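PDB 7OTJ: ATP-dependent DNA helicase PIF1 from Candida albicans, which probably couples ATP hydrolysis to 5'-3' unwinding of DNA, including G-quadruplex structures, and thereby helps keep the nuclear and mitochondrial genomes stable. Local coordinates for residues I189-G194 / G457-K462; M395-N400 / S438-P443; A170-A175 / H502-E507. All blocks are in the same frame, centred on the assembly; numbering follows the deposited sequence.

Contact 1: I189-G194 / G457-K462. With ADP (adenosine-5'-diphosphate), chain E; ALF (tetrafluoroaluminate ion), chain F.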
loop_
_atom_site.group_PDB
_atom_site.type_symbol
_atom_site.label_atom_id
_atom_site.label_comp_id
_atom_site.label_asym_id
_atom_site.label_seq_id
_atom_site.Cartn_x
_atom_site.Cartn_y
_atom_site.Cartn_z
ATOM N N ILE A 189 -17.723 11.528 5.456
ATOM C CA ILE A 189 -16.900 10.430 5.952
ATOM C C ILE A 189 -17.781 9.192 6.092
ATOM O O ILE A 189 -18.815 9.231 6.764
ATOM C CB ILE A 189 -16.234 10.803 7.285
ATOM C CG1 ILE A 189 -15.123 11.823 7.043
ATOM C CG2 ILE A 189 -15.686 9.572 8.007
ATOM C CD1 ILE A 189 -14.464 12.314 8.296
ATOM N N PHE A 190 -17.393 8.108 5.417
ATOM C CA PHE A 190 -18.135 6.852 5.418
ATOM C C PHE A 190 -17.595 5.826 6.404
ATOM O O PHE A 190 -18.379 5.072 6.990
ATOM C CB PHE A 190 -18.136 6.233 4.013
ATOM C CG PHE A 190 -18.923 7.019 2.995
ATOM C CD1 PHE A 190 -20.309 7.001 3.003
ATOM C CD2 PHE A 190 -18.274 7.762 2.023
ATOM C CE1 PHE A 190 -21.034 7.723 2.069
ATOM C CE2 PHE A 190 -18.993 8.482 1.083
ATOM C CZ PHE A 190 -20.372 8.463 1.107
ATOM N N ARG A 191 -16.269 5.750 6.576
ATOM C CA ARG A 191 -15.683 4.663 7.361
ATOM C C ARG A 191 -16.195 4.650 8.803
ATOM O O ARG A 191 -16.467 3.581 9.362
ATOM C CB ARG A 191 -14.156 4.752 7.332
ATOM C CG ARG A 191 -13.478 3.633 8.101
ATOM C CD ARG A 191 -11.966 3.677 7.980
ATOM N NE ARG A 191 -11.497 3.487 6.608
ATOM C CZ ARG A 191 -10.657 4.302 5.984
ATOM N NH1 ARG A 191 -10.173 5.382 6.575
ATOM N NH2 ARG A 191 -10.281 4.019 4.742
ATOM N N GLN A 192 -16.321 5.819 9.430
ATOM C CA GLN A 192 -16.801 5.905 10.805
ATOM C C GLN A 192 -18.182 6.555 10.892
ATOM O O GLN A 192 -18.550 7.100 11.937
ATOM C CB GLN A 192 -15.797 6.666 11.677
ATOM C CG GLN A 192 -14.366 6.118 11.661
ATOM C CD GLN A 192 -13.530 6.640 10.497
ATOM O OE1 GLN A 192 -13.995 7.455 9.702
ATOM N NE2 GLN A 192 -12.292 6.171 10.396
ATOM N N LYS A 193 -18.977 6.454 9.819
ATOM C CA LYS A 193 -20.191 7.262 9.693
ATOM C C LYS A 193 -21.150 7.055 10.860
ATOM O O LYS A 193 -21.919 7.964 11.201
ATOM C CB LYS A 193 -20.897 6.947 8.375
ATOM C CG LYS A 193 -22.037 7.901 8.036
ATOM C CD LYS A 193 -22.570 7.645 6.637
ATOM C CE LYS A 193 -23.573 8.710 6.225
ATOM N NZ LYS A 193 -22.959 10.066 6.218
ATOM N N GLY A 194 -21.109 5.885 11.500
ATOM C CA GLY A 194 -22.061 5.595 12.558
ATOM C C GLY A 194 -21.843 6.386 13.832
ATOM O O GLY A 194 -22.761 6.489 14.650
ATOM N N GLY A 457 -4.693 3.579 3.750
ATOM C CA GLY A 457 -5.573 3.123 2.698
ATOM C C GLY A 457 -6.467 1.971 3.103
ATOM O O GLY A 457 -7.491 1.732 2.446
ATOM N N GLN A 458 -6.115 1.255 4.166
ATOM C CA GLN A 458 -6.887 0.100 4.589
ATOM C C GLN A 458 -8.018 0.515 5.524
ATOM O O GLN A 458 -7.952 1.545 6.203
ATOM C CB GLN A 458 -5.984 -0.930 5.275
ATOM C CG GLN A 458 -4.894 -1.503 4.373
ATOM C CD GLN A 458 -5.452 -2.263 3.184
ATOM O OE1 GLN A 458 -6.448 -2.978 3.301
ATOM N NE2 GLN A 458 -4.814 -2.105 2.025
ATOM N N THR A 459 -9.059 -0.308 5.547
ATOM C CA THR A 459 -10.144 -0.205 6.511
ATOM C C THR A 459 -10.088 -1.430 7.413
ATOM O O THR A 459 -10.022 -2.563 6.920
ATOM C CB THR A 459 -11.499 -0.115 5.805
ATOM O OG1 THR A 459 -11.590 1.126 5.095
ATOM C CG2 THR A 459 -12.629 -0.198 6.808
ATOM N N LEU A 460 -10.098 -1.207 8.726
ATOM C CA LEU A 460 -9.948 -2.277 9.705
ATOM C C LEU A 460 -11.123 -2.250 10.673
ATOM O O LEU A 460 -11.341 -1.246 11.361
ATOM C CB LEU A 460 -8.627 -2.133 10.461
ATOM C CG LEU A 460 -7.385 -1.985 9.581
ATOM C CD1 LEU A 460 -6.180 -1.555 10.388
ATOM C CD2 LEU A 460 -7.109 -3.293 8.876
ATOM N N SER A 461 -11.868 -3.357 10.731
ATOM C CA SER A 461 -12.985 -3.457 11.663
ATOM C C SER A 461 -12.501 -3.426 13.107
ATOM O O SER A 461 -12.986 -2.629 13.918
ATOM C CB SER A 461 -13.772 -4.738 11.395
ATOM O OG SER A 461 -14.552 -4.616 10.227
ATOM N N LYS A 462 -11.532 -4.276 13.438
ATOM C CA LYS A 462 -11.018 -4.402 14.795
ATOM C C LYS A 462 -9.507 -4.244 14.754
ATOM O O LYS A 462 -8.824 -4.976 14.031
ATOM C CB LYS A 462 -11.427 -5.743 15.401
ATOM C CG LYS A 462 -12.939 -5.862 15.554
ATOM C CD LYS A 462 -13.350 -7.112 16.296
ATOM C CE LYS A 462 -14.865 -7.221 16.368
ATOM N NZ LYS A 462 -15.508 -5.971 16.868
HETATM P PB ADP E . -10.620 6.716 1.465
HETATM O O1B ADP E . -10.967 8.179 1.263
HETATM O O2B ADP E . -9.874 6.067 0.320
HETATM O O3B ADP E . -10.066 6.399 2.830
HETATM P PA ADP E . -12.246 4.398 1.124
HETATM O O1A ADP E . -12.517 4.325 -0.357
HETATM O O2A ADP E . -11.179 3.531 1.742
HETATM O O3A ADP E . -12.042 5.956 1.498
HETATM O "O5'" ADP E . -13.610 4.113 1.922
HETATM C "C5'" ADP E . -13.567 3.663 3.270
HETATM C "C4'" ADP E . -14.856 2.926 3.573
HETATM O "O4'" ADP E . -15.970 3.741 3.208
HETATM C "C3'" ADP E . -14.939 1.652 2.753
HETATM O "O3'" ADP E . -15.136 0.549 3.638
HETATM C "C2'" ADP E . -16.155 1.809 1.863
HETATM O "O2'" ADP E . -16.929 0.606 1.845
HETATM C "C1'" ADP E . -16.925 2.960 2.489
HETATM N N9 ADP E . -17.543 3.802 1.444
HETATM C C8 ADP E . -16.875 4.527 0.529
HETATM N N7 ADP E . -17.736 5.191 -0.282
HETATM C C5 ADP E . -18.983 4.886 0.114
HETATM C C6 ADP E . -20.359 5.244 -0.307
HETATM N N6 ADP E . -20.574 6.081 -1.352
HETATM N N1 ADP E . -21.389 4.701 0.381
HETATM C C2 ADP E . -21.185 3.867 1.419
HETATM N N3 ADP E . -19.968 3.503 1.855
HETATM C C4 ADP E . -18.850 3.968 1.254
HETATM AL AL ALF F . -7.898 6.573 3.316
HETATM F F1 ALF F . -7.203 6.294 1.700
HETATM F F2 ALF F . -8.602 6.836 4.937
HETATM F F3 ALF F . -7.956 8.317 2.938
HETATM F F4 ALF F . -7.922 4.824 3.677
HETATM O O HOH W 1 -5.538 6.772 3.827
#
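Arg191 reaches Thr459 and the nucleotide with a side chain that starts out straight, CG anti to the backbone N (chi1 -179°), and bends at chi3 (-63°) to bring its guanidinium beside the ADP phosphates. Thr459 holds OG1 on the side of its own backbone N. There it accepts from Arg191 NE at 2.8 Å with an N-H...O angle of 153°, close to the guanidinium plane; a second bond to this oxygen from Arg191 NH2 is weak. With one edge held, the outer nitrogens meet the tetrafluoroaluminate: NH1 of Arg191 donates to F2 at 2.7 Å and its NH2 to F4, also at 2.7 Å. The carbonyl O of Gln458 lies 3.6 Å above the Arg191 guanidinium plane. Aluminium has ADP O3B (2.2 Å) and a water (2.4 Å) on opposite sides, a mimic of in-line attack on the gamma-phosphate, and the placement of Arg191 on the fluorides is consistent with an arginine finger. One face of the Phe190 ring lies against adenine, with ADP C6 3.4 Å above its plane. Ser481 O also accepts from Arg191 NH1, and Arg482 also donates to the tetrafluoroaluminate. The contact spans the cleft between the RecA-like domains 1A and 2A: segment 189-194 follows strand 182-186 of the six-stranded parallel sheet, whereas 457-462 precedes strand 463-466 of the four-stranded one.

Contact 2: M395-N400 / S438-P443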
loop_
_atom_site.group_PDB
_atom_site.type_symbol
_atom_site.label_atom_id
_atom_site.label_comp_id
_atom_site.label_asym_id
_atom_site.label_seq_id
_atom_site.Cartn_x
_atom_site.Cartn_y
_atom_site.Cartn_z
ATOM N N MET A 395 14.202 -26.563 -11.548
ATOM C CA MET A 395 15.348 -27.290 -11.008
ATOM C C MET A 395 15.717 -26.783 -9.620
ATOM O O MET A 395 16.024 -27.574 -8.721
ATOM C CB MET A 395 16.541 -27.167 -11.959
ATOM C CG MET A 395 16.420 -27.988 -13.239
ATOM S SD MET A 395 16.488 -29.770 -12.942
ATOM C CE MET A 395 16.440 -30.410 -14.618
ATOM N N LYS A 396 15.703 -25.462 -9.429
ATOM C CA LYS A 396 16.022 -24.887 -8.128
ATOM C C LYS A 396 15.011 -25.263 -7.049
ATOM O O LYS A 396 15.349 -25.224 -5.860
ATOM C CB LYS A 396 16.123 -23.367 -8.249
ATOM C CG LYS A 396 17.225 -22.903 -9.186
ATOM C CD LYS A 396 16.736 -21.800 -10.107
ATOM C CE LYS A 396 16.169 -20.632 -9.316
ATOM N NZ LYS A 396 17.180 -20.003 -8.419
ATOM N N ASP A 397 13.782 -25.621 -7.426
ATOM C CA ASP A 397 12.754 -26.015 -6.458
ATOM C C ASP A 397 13.051 -27.423 -5.945
ATOM O O ASP A 397 12.677 -28.424 -6.558
ATOM C CB ASP A 397 11.364 -25.948 -7.084
ATOM C CG ASP A 397 10.902 -24.522 -7.343
ATOM O OD1 ASP A 397 11.360 -23.914 -8.333
ATOM O OD2 ASP A 397 10.069 -24.013 -6.564
ATOM N N TYR A 398 13.741 -27.502 -4.802
ATOM C CA TYR A 398 13.918 -28.781 -4.118
ATOM C C TYR A 398 12.628 -29.281 -3.476
ATOM O O TYR A 398 12.566 -30.449 -3.076
ATOM C CB TYR A 398 15.021 -28.674 -3.064
ATOM C CG TYR A 398 16.402 -28.494 -3.657
ATOM C CD1 TYR A 398 17.149 -29.592 -4.073
ATOM C CD2 TYR A 398 16.956 -27.229 -3.812
ATOM C CE1 TYR A 398 18.412 -29.434 -4.623
ATOM C CE2 TYR A 398 18.217 -27.062 -4.362
ATOM C CZ TYR A 398 18.939 -28.167 -4.765
ATOM O OH TYR A 398 20.193 -28.008 -5.312
ATOM N N LYS A 399 11.623 -28.412 -3.335
ATOM C CA LYS A 399 10.274 -28.743 -2.872
ATOM C C LYS A 399 10.216 -29.099 -1.389
ATOM O O LYS A 399 9.226 -29.688 -0.936
ATOM C CB LYS A 399 9.663 -29.886 -3.699
ATOM C CG LYS A 399 8.672 -29.449 -4.770
ATOM C CD LYS A 399 9.355 -28.914 -6.014
ATOM C CE LYS A 399 9.904 -30.041 -6.866
ATOM N NZ LYS A 399 10.485 -29.532 -8.137
ATOM N N ASN A 400 11.246 -28.717 -0.633
ATOM C CA ASN A 400 11.467 -29.074 0.772
ATOM C C ASN A 400 10.903 -30.453 1.108
ATOM O O ASN A 400 11.397 -31.457 0.583
ATOM C CB ASN A 400 10.847 -27.993 1.666
ATOM C CG ASN A 400 11.305 -28.089 3.108
ATOM O OD1 ASN A 400 10.667 -28.747 3.929
ATOM N ND2 ASN A 400 12.407 -27.421 3.426
ATOM N N SER A 438 17.813 -14.214 -7.438
ATOM C CA SER A 438 16.616 -15.036 -7.317
ATOM C C SER A 438 16.387 -15.442 -5.866
ATOM O O SER A 438 17.323 -15.852 -5.170
ATOM C CB SER A 438 16.728 -16.282 -8.197
ATOM O OG SER A 438 15.566 -17.084 -8.095
ATOM N N ARG A 439 15.132 -15.365 -5.427
ATOM C CA ARG A 439 14.726 -15.890 -4.129
ATOM C C ARG A 439 13.466 -16.717 -4.306
ATOM O O ARG A 439 12.475 -16.235 -4.864
ATOM C CB ARG A 439 14.466 -14.787 -3.094
ATOM C CG ARG A 439 13.715 -15.313 -1.865
ATOM C CD ARG A 439 13.653 -14.311 -0.729
ATOM N NE ARG A 439 14.955 -14.122 -0.104
ATOM C CZ ARG A 439 15.230 -13.171 0.778
ATOM N NH1 ARG A 439 14.301 -12.320 1.190
ATOM N NH2 ARG A 439 16.472 -13.065 1.249
ATOM N N ILE A 440 13.500 -17.952 -3.816
ATOM C CA ILE A 440 12.362 -18.857 -3.874
ATOM C C ILE A 440 11.854 -19.030 -2.454
ATOM O O ILE A 440 12.611 -19.421 -1.555
ATOM C CB ILE A 440 12.738 -20.204 -4.511
ATOM C CG1 ILE A 440 13.234 -19.984 -5.945
ATOM C CG2 ILE A 440 11.548 -21.154 -4.488
ATOM C CD1 ILE A 440 13.671 -21.248 -6.653
ATOM N N GLN A 441 10.579 -18.715 -2.249
ATOM C CA GLN A 441 9.954 -18.770 -0.939
ATOM C C GLN A 441 8.452 -18.868 -1.146
ATOM O O GLN A 441 7.929 -18.480 -2.192
ATOM C CB GLN A 441 10.313 -17.533 -0.105
ATOM C CG GLN A 441 9.707 -17.487 1.296
ATOM C CD GLN A 441 10.264 -18.558 2.210
ATOM O OE1 GLN A 441 9.852 -19.719 2.155
ATOM N NE2 GLN A 441 11.212 -18.174 3.058
ATOM N N PHE A 442 7.766 -19.398 -0.144
ATOM C CA PHE A 442 6.316 -19.342 -0.152
ATOM C C PHE A 442 5.864 -17.888 -0.051
ATOM O O PHE A 442 6.451 -17.105 0.704
ATOM C CB PHE A 442 5.740 -20.159 1.001
ATOM C CG PHE A 442 6.086 -21.616 0.933
ATOM C CD1 PHE A 442 5.275 -22.501 0.246
ATOM C CD2 PHE A 442 7.236 -22.096 1.535
ATOM C CE1 PHE A 442 5.596 -23.838 0.171
ATOM C CE2 PHE A 442 7.563 -23.433 1.463
ATOM C CZ PHE A 442 6.741 -24.307 0.782
ATOM N N PRO A 443 4.840 -17.493 -0.800
ATOM C CA PRO A 443 4.405 -16.085 -0.800
ATOM C C PRO A 443 3.558 -15.732 0.418
ATOM O O PRO A 443 2.394 -15.336 0.306
ATOM C CB PRO A 443 3.617 -15.990 -2.111
ATOM C CG PRO A 443 3.033 -17.349 -2.266
ATOM C CD PRO A 443 4.082 -18.306 -1.765
#
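Lys396 lays its aliphatic chain against Ile440. CB of Lys396 lies 3.6 Å from Ile440 CD1, and its CE comes back to 3.7 Å from the same methyl, so that CD1 is approached from both ends of the lysine chain. Bends at chi2 (135°) and chi3 (56°), with a third at chi4, produce this return and carry the ammonium on toward Ser438. Lys396 NZ and Ser438 OG are 3.4 Å apart, a weak hydrogen bond. Beside the lysine, the Asp397 carboxylate spreads its oxygens over both methyls of the isoleucine: OD2 of Asp397 is 3.8 Å from Ile440 CG2, and Asp397 OD1 is 3.9 Å from Ile440 CD1. Ile440, with CG1 beside its backbone N (chi1 -60°), offers these methyls on the face of the strand that looks toward the loop.

In the next shell, Gln425 NE2 is hydrogen-bonded to Ser438 OG and is its stronger partner, and the Gln425 side chain also touches Lys396. Within the loop, Lys399 NZ donates to Asp397 O at 2.9 Å. Segment 395-400 lies in the loop between helix 389-394 and strand 404-409 and passes over strand 435-446 of the antiparallel sheet, probably part of the SH3-like 2B domain, where backbone hydrogen bonds join Ile440 to Val264 of strand 259-267 and Gln441 to Glu424 of strand 424-429.

Contact 3: A170-A175 / H502-E507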
loop_
_atom_site.group_PDB
_atom_site.type_symbol
_atom_site.label_atom_id
_atom_site.label_comp_id
_atom_site.label_asym_id
_atom_site.label_seq_id
_atom_site.Cartn_x
_atom_site.Cartn_y
_atom_site.Cartn_z
ATOM N N ALA A 170 4.205 16.716 -2.765
ATOM C CA ALA A 170 3.862 16.637 -4.180
ATOM C C ALA A 170 3.302 17.958 -4.688
ATOM O O ALA A 170 3.594 18.362 -5.820
ATOM C CB ALA A 170 2.859 15.508 -4.416
ATOM N N PHE A 171 2.507 18.648 -3.863
ATOM C CA PHE A 171 1.881 19.902 -4.268
ATOM C C PHE A 171 2.865 21.053 -4.417
ATOM O O PHE A 171 2.457 22.139 -4.840
ATOM C CB PHE A 171 0.772 20.296 -3.287
ATOM C CG PHE A 171 1.216 20.394 -1.845
ATOM C CD1 PHE A 171 1.877 21.519 -1.376
ATOM C CD2 PHE A 171 0.924 19.375 -0.950
ATOM C CE1 PHE A 171 2.264 21.613 -0.042
ATOM C CE2 PHE A 171 1.301 19.465 0.377
ATOM C CZ PHE A 171 1.971 20.583 0.833
ATOM N N GLU A 172 4.135 20.854 -4.067
ATOM C CA GLU A 172 5.149 21.882 -4.250
ATOM C C GLU A 172 5.883 21.749 -5.573
ATOM O O GLU A 172 6.528 22.709 -6.008
ATOM C CB GLU A 172 6.179 21.833 -3.118
ATOM C CG GLU A 172 5.606 21.729 -1.715
ATOM C CD GLU A 172 6.698 21.638 -0.664
ATOM O OE1 GLU A 172 7.435 22.629 -0.487
ATOM O OE2 GLU A 172 6.835 20.568 -0.034
ATOM N N SER A 173 5.854 20.566 -6.182
ATOM C CA SER A 173 6.616 20.331 -7.397
ATOM C C SER A 173 6.126 21.217 -8.536
ATOM O O SER A 173 4.941 21.553 -8.635
ATOM C CB SER A 173 6.535 18.859 -7.805
ATOM O OG SER A 173 5.237 18.506 -8.244
ATOM N N SER A 174 7.057 21.580 -9.418
ATOM C CA SER A 174 6.660 22.258 -10.642
ATOM C C SER A 174 5.735 21.378 -11.471
ATOM O O SER A 174 4.802 21.885 -12.104
ATOM C CB SER A 174 7.898 22.648 -11.449
ATOM O OG SER A 174 7.534 23.322 -12.637
ATOM N N ALA A 175 5.937 20.057 -11.425
ATOM C CA ALA A 175 5.064 19.141 -12.152
ATOM C C ALA A 175 3.621 19.294 -11.697
ATOM O O ALA A 175 2.707 19.422 -12.520
ATOM C CB ALA A 175 5.536 17.701 -11.959
ATOM N N HIS A 502 2.446 18.816 9.235
ATOM C CA HIS A 502 3.494 19.641 8.656
ATOM C C HIS A 502 2.967 21.035 8.343
ATOM O O HIS A 502 1.822 21.202 7.913
ATOM C CB HIS A 502 4.061 18.994 7.392
ATOM C CG HIS A 502 5.409 19.522 7.000
ATOM N ND1 HIS A 502 5.616 20.832 6.620
ATOM C CD2 HIS A 502 6.621 18.918 6.938
ATOM C CE1 HIS A 502 6.894 21.012 6.341
ATOM N NE2 HIS A 502 7.526 19.867 6.525
ATOM N N ARG A 503 3.813 22.040 8.588
ATOM C CA ARG A 503 3.430 23.427 8.347
ATOM C C ARG A 503 2.955 23.635 6.913
ATOM O O ARG A 503 1.986 24.367 6.672
ATOM C CB ARG A 503 4.606 24.358 8.648
ATOM C CG ARG A 503 5.531 23.900 9.767
ATOM C CD ARG A 503 5.100 24.445 11.118
ATOM N NE ARG A 503 6.201 24.441 12.076
ATOM C CZ ARG A 503 6.101 24.846 13.335
ATOM N NH1 ARG A 503 4.958 25.292 13.829
ATOM N NH2 ARG A 503 7.175 24.801 14.120
ATOM N N LYS A 504 3.630 23.009 5.945
ATOM C CA LYS A 504 3.286 23.230 4.544
ATOM C C LYS A 504 1.976 22.558 4.152
ATOM O O LYS A 504 1.314 23.020 3.214
ATOM C CB LYS A 504 4.421 22.740 3.641
ATOM C CG LYS A 504 5.597 23.704 3.579
ATOM C CD LYS A 504 6.664 23.242 2.607
ATOM C CE LYS A 504 7.698 24.338 2.371
ATOM N NZ LYS A 504 7.098 25.621 1.883
ATOM N N VAL A 505 1.578 21.495 4.856
ATOM C CA VAL A 505 0.298 20.858 4.569
ATOM C C VAL A 505 -0.851 21.754 5.012
ATOM O O VAL A 505 -1.847 21.909 4.295
ATOM C CB VAL A 505 0.223 19.478 5.250
ATOM C CG1 VAL A 505 -1.161 18.872 5.070
ATOM C CG2 VAL A 505 1.293 18.545 4.715
ATOM N N ILE A 506 -0.734 22.351 6.200
ATOM C CA ILE A 506 -1.803 23.194 6.729
ATOM C C ILE A 506 -2.021 24.416 5.843
ATOM O O ILE A 506 -3.163 24.794 5.555
ATOM C CB ILE A 506 -1.511 23.585 8.190
ATOM C CG1 ILE A 506 -1.199 22.339 9.021
ATOM C CG2 ILE A 506 -2.703 24.301 8.788
ATOM C CD1 ILE A 506 -0.970 22.622 10.495
ATOM N N GLU A 507 -0.933 25.075 5.424
ATOM C CA GLU A 507 -1.062 26.230 4.532
ATOM C C GLU A 507 -1.625 25.836 3.170
ATOM O O GLU A 507 -2.324 26.637 2.537
ATOM C CB GLU A 507 0.282 26.947 4.376
ATOM C CG GLU A 507 1.336 26.173 3.604
ATOM C CD GLU A 507 2.638 26.940 3.476
ATOM O OE1 GLU A 507 2.774 27.994 4.132
ATOM O OE2 GLU A 507 3.525 26.488 2.720
#
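Phe171 and Glu172 meet Lys504 and Val505 in two quite different ways, one through an aromatic ring on a helix backbone, the other through long charged chains. On the packed side, the Phe171 ring points its far end at the first turn of helix 503-511: CZ of Phe171 is 3.5 Å from Lys504 O and 4.1 Å from Val505 CA, both lying obliquely to the ring. Its CE2 adds an apolar contact with Val505 CG2 at 4.4 Å. The ring gets there by adopting chi1 55°, which places CG between the backbone N and the carbonyl carbon. Phe508 stacks on it and Phe145 meets it edge-to-face, so the ring belongs to an aromatic cluster in which Val505, touching Tyr146 and Phe169, is buried.

The other side is looser. Glu172 and Lys504 cross at about a right angle, the carboxyl carbon CD of Glu172 lying 3.6 Å from Lys504 CD. The charges are less close: Glu172 OE1 to Lys504 NZ is 3.8 Å, a long salt bridge, and Lys504 NZ to Glu507 OE2 is equally long at 3.8 Å. Lys504 thus stands between two acids, and its bend at chi4 (-56°) turns NZ toward them. Glu172 is fixed more firmly by Phe169 N, which hydrogen-bonds to OE2.

His502 occupies the N-cap, its ND1 accepting from Lys504 N at 3.0 Å and 169°. Ser173 likewise caps helix 174-179 by way of Trp176 N. The contact therefore packs the C-terminal helix 503-511 on the first RecA-like domain, at the 3-10 turn 170-172 that leads into helix 174-179, which in turn packs beside helix 114-128.

How the contacts relate
Contact 1 alone touches the nucleotide; the other two lie well away from it. The centre of contact 3 is 27 Å from that of contact 1, and the Val505 side chain is about 13 Å from the tetrafluoroaluminate; it joins the end of the chain to the first RecA-like domain, away from the nucleotide. Contact 2, in the accessory antiparallel sheet, has its centre 38 Å from that of contact 1 and 45 Å from that of contact 3, on the opposite side of the chain's centre from both. Along the sequence the three are nested: 170-175/502-507 encloses 189-194/457-462, which encloses 395-400/438-443. None touches another, the nearest atoms of contacts 1 and 2 being about 15 Å apart.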